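Local structure of female germline-specific tumor suppressor gld-1 (Caenorhabditis elegans, 3K6T) at residues V7-D12 with D35-R40. The protein binds single-stranded UACUCAU-type sequences in target mRNAs to regulate their translation, acting as a homodimer held together by its Qua1 domain. Sequence-based numbering, arbitrary orientation.
Sequences VEYLAD and DDEIGR
Y9 reaches from helix 7-20 to E37 and L10 to I38, joining the two helices of the helical hairpin of the Qua1 homodimerization domain and illustrating how one largely buried polar network can link both helices of a fold and reach the second subunit of its dimer. The two helix segments run nearly antiparallel, with their axes 10.1 Å apart. The Y9 side chain leaves its helix with CG opposite the backbone N (chi1 -179°), which carries the ring over to helix 28-49, and its hydroxyl donates a hydrogen bond from OH to E37 OE2, 2.6 Å long. The oxygen receives it on its anti lone pair, lying near the plane of the phenol ring, whereas the carboxylate plane stands 81° from that ring. The Y9 hydroxyl is also hydrogen-bonded to R32 of the second subunit, so the network spans the dimer interface, while H3 of the same chain stacks on the Y9 ring. One residue on, L10 brings CD1 to within 4.0 Å of I38 CG2, a small apolar touch beside the polar one, and V41 and L45 extend the hydrophobic side of L10. On helix 28-49, R40 grips E37 side-on in a bidentate salt bridge, which probably stabilises the buried carboxylate as an anion and limits its rotation. R40 NH2 is hydrogen-bonded to E37 OE2 at 2.9 Å, making that oxygen a shared acceptor, and R40 NE to E37 OE1 at 3.0 Å, 43° out of the carboxylate plane.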
ATOM      1  N   VAL A   7      -2.185 -13.787   9.412  1.00 40.24           N
ATOM      2  CA  VAL A   7      -1.658 -13.094  10.574  1.00 40.82           C
ATOM      3  C   VAL A   7      -0.185 -12.750  10.367  1.00 36.42           C
ATOM      4  O   VAL A   7       0.278 -11.699  10.809  1.00 36.54           O
ATOM      5  CB  VAL A   7      -1.860 -13.918  11.859  1.00 41.70           C
ATOM      6  CG1 VAL A   7      -1.139 -13.274  13.031  1.00 41.55           C
ATOM      7  CG2 VAL A   7      -3.343 -14.053  12.157  1.00 41.89           C
ATOM      8  N   GLU A   8       0.541 -13.627   9.680  1.00 29.02           N
ATOM      9  CA  GLU A   8       1.949 -13.381   9.375  1.00 34.03           C
ATOM     10  C   GLU A   8       2.126 -12.182   8.439  1.00 33.93           C
ATOM     11  O   GLU A   8       3.017 -11.354   8.632  1.00 33.01           O
ATOM     12  CB  GLU A   8       2.595 -14.628   8.759  1.00 42.68           C
ATOM     13  N   TYR A   9       1.285 -12.104   7.416  1.00 34.11           N
ATOM     14  CA  TYR A   9       1.295 -10.963   6.502  1.00 34.69           C
ATOM     15  C   TYR A   9       1.064  -9.648   7.250  1.00 31.52           C
ATOM     16  O   TYR A   9       1.769  -8.660   7.024  1.00 27.51           O
ATOM     17  CB  TYR A   9       0.232 -11.155   5.427  1.00 30.59           C
ATOM     18  CG  TYR A   9       0.146 -10.048   4.399  1.00 34.20           C
ATOM     19  CD1 TYR A   9       1.278  -9.605   3.723  1.00 28.54           C
ATOM     20  CD2 TYR A   9      -1.082  -9.472   4.077  1.00 30.98           C
ATOM     21  CE1 TYR A   9       1.190  -8.602   2.774  1.00 33.34           C
ATOM     22  CE2 TYR A   9      -1.180  -8.477   3.131  1.00 30.57           C
ATOM     23  CZ  TYR A   9      -0.046  -8.038   2.485  1.00 33.07           C
ATOM     24  OH  TYR A   9      -0.153  -7.050   1.536  1.00 33.91           O
ATOM     25  N   LEU A  10       0.073  -9.645   8.138  1.00 32.12           N
ATOM     26  CA  LEU A  10      -0.235  -8.479   8.964  1.00 30.78           C
ATOM     27  C   LEU A  10       0.987  -8.061   9.775  1.00 28.75           C
ATOM     28  O   LEU A  10       1.315  -6.874   9.875  1.00 23.44           O
ATOM     29  CB  LEU A  10      -1.398  -8.798   9.917  1.00 27.16           C
ATOM     30  CG  LEU A  10      -1.897  -7.672  10.823  1.00 30.26           C
ATOM     31  CD1 LEU A  10      -2.260  -6.441  10.001  1.00 33.97           C
ATOM     32  CD2 LEU A  10      -3.092  -8.119  11.667  1.00 32.39           C
ATOM     33  N   ALA A  11       1.638  -9.048  10.384  1.00 30.39           N
ATOM     34  CA  ALA A  11       2.851  -8.810  11.148  1.00 33.90           C
ATOM     35  C   ALA A  11       3.923  -8.146  10.284  1.00 31.44           C
ATOM     36  O   ALA A  11       4.580  -7.203  10.716  1.00 31.46           O
ATOM     37  CB  ALA A  11       3.369 -10.116  11.734  1.00 38.32           C
ATOM     38  N   ASP A  12       4.098  -8.642   9.064  1.00 32.32           N
ATOM     39  CA  ASP A  12       5.084  -8.064   8.152  1.00 30.46           C
ATOM     40  C   ASP A  12       4.759  -6.604   7.836  1.00 26.78           C
ATOM     41  O   ASP A  12       5.645  -5.751   7.833  1.00 28.02           O
ATOM     42  CB  ASP A  12       5.182  -8.881   6.859  1.00 35.70           C
ATOM     43  CG  ASP A  12       5.912 -10.206   7.054  1.00 46.97           C
ATOM     44  OD1 ASP A  12       6.674 -10.326   8.037  1.00 38.47           O
ATOM     45  OD2 ASP A  12       5.725 -11.123   6.225  1.00 54.77           O
ATOM     46  N   ASP A  35      -1.204   1.843   5.453  1.00 21.63           N
ATOM     47  CA  ASP A  35      -2.328   1.887   6.410  1.00 31.71           C
ATOM     48  C   ASP A  35      -3.612   1.291   5.820  1.00 28.42           C
ATOM     49  O   ASP A  35      -4.340   0.568   6.504  1.00 27.42           O
ATOM     50  CB  ASP A  35      -2.606   3.322   6.880  1.00 28.26           C
ATOM     51  CG  ASP A  35      -1.573   3.826   7.859  1.00 37.52           C
ATOM     52  OD1 ASP A  35      -0.850   2.983   8.427  1.00 33.98           O
ATOM     53  OD2 ASP A  35      -1.485   5.058   8.065  1.00 36.00           O
ATOM     54  N   ASP A  36      -3.894   1.608   4.558  1.00 26.18           N
ATOM     55  CA  ASP A  36      -5.055   1.043   3.868  1.00 26.23           C
ATOM     56  C   ASP A  36      -4.967  -0.486   3.864  1.00 26.17           C
ATOM     57  O   ASP A  36      -5.960  -1.169   4.088  1.00 24.99           O
ATOM     58  CB  ASP A  36      -5.127   1.506   2.410  1.00 23.72           C
ATOM     59  CG  ASP A  36      -5.527   2.972   2.249  1.00 37.11           C
ATOM     60  OD1 ASP A  36      -5.922   3.621   3.236  1.00 34.59           O
ATOM     61  OD2 ASP A  36      -5.445   3.470   1.099  1.00 36.92           O
ATOM     62  N   GLU A  37      -3.782  -1.018   3.572  1.00 25.00           N
ATOM     63  CA  GLU A  37      -3.597  -2.474   3.452  1.00 24.05           C
ATOM     64  C   GLU A  37      -3.711  -3.157   4.820  1.00 23.40           C
ATOM     65  O   GLU A  37      -4.274  -4.239   4.944  1.00 24.75           O
ATOM     66  CB  GLU A  37      -2.247  -2.806   2.778  1.00 22.55           C
ATOM     67  CG  GLU A  37      -1.961  -4.296   2.580  1.00 23.75           C
ATOM     68  CD  GLU A  37      -2.867  -4.952   1.530  1.00 33.85           C
ATOM     69  OE1 GLU A  37      -3.874  -4.336   1.110  1.00 34.67           O
ATOM     70  OE2 GLU A  37      -2.565  -6.091   1.117  1.00 29.73           O
ATOM     71  N   ILE A  38      -3.177  -2.511   5.846  1.00 26.37           N
ATOM     72  CA  ILE A  38      -3.285  -3.030   7.205  1.00 31.69           C
ATOM     73  C   ILE A  38      -4.758  -3.120   7.605  1.00 27.31           C
ATOM     74  O   ILE A  38      -5.201  -4.137   8.141  1.00 23.44           O
ATOM     75  CB  ILE A  38      -2.482  -2.161   8.191  1.00 29.91           C
ATOM     76  CG1 ILE A  38      -0.982  -2.355   7.936  1.00 31.31           C
ATOM     77  CG2 ILE A  38      -2.852  -2.494   9.646  1.00 31.70           C
ATOM     78  CD1 ILE A  38      -0.077  -1.462   8.777  1.00 26.81           C
ATOM     79  N   GLY A  39      -5.510  -2.062   7.308  1.00 26.32           N
ATOM     80  CA  GLY A  39      -6.942  -2.022   7.554  1.00 30.07           C
ATOM     81  C   GLY A  39      -7.694  -3.140   6.853  1.00 24.69           C
ATOM     82  O   GLY A  39      -8.507  -3.824   7.465  1.00 27.62           O
ATOM     83  N   ARG A  40      -7.406  -3.338   5.572  1.00 26.01           N
ATOM     84  CA  ARG A  40      -8.061  -4.382   4.792  1.00 27.65           C
ATOM     85  C   ARG A  40      -7.769  -5.789   5.331  1.00 30.83           C
ATOM     86  O   ARG A  40      -8.649  -6.645   5.362  1.00 28.56           O
ATOM     87  CB  ARG A  40      -7.645  -4.299   3.325  1.00 29.28           C
ATOM     88  CG  ARG A  40      -8.304  -5.368   2.453  1.00 31.71           C
ATOM     89  CD  ARG A  40      -7.675  -5.430   1.061  1.00 39.65           C
ATOM     90  NE  ARG A  40      -6.343  -6.037   1.073  1.00 41.68           N
ATOM     91  CZ  ARG A  40      -6.119  -7.346   1.150  1.00 47.18           C
ATOM     92  NH1 ARG A  40      -7.137  -8.197   1.232  1.00 40.29           N
ATOM     93  NH2 ARG A  40      -4.875  -7.806   1.152  1.00 52.78           N
TER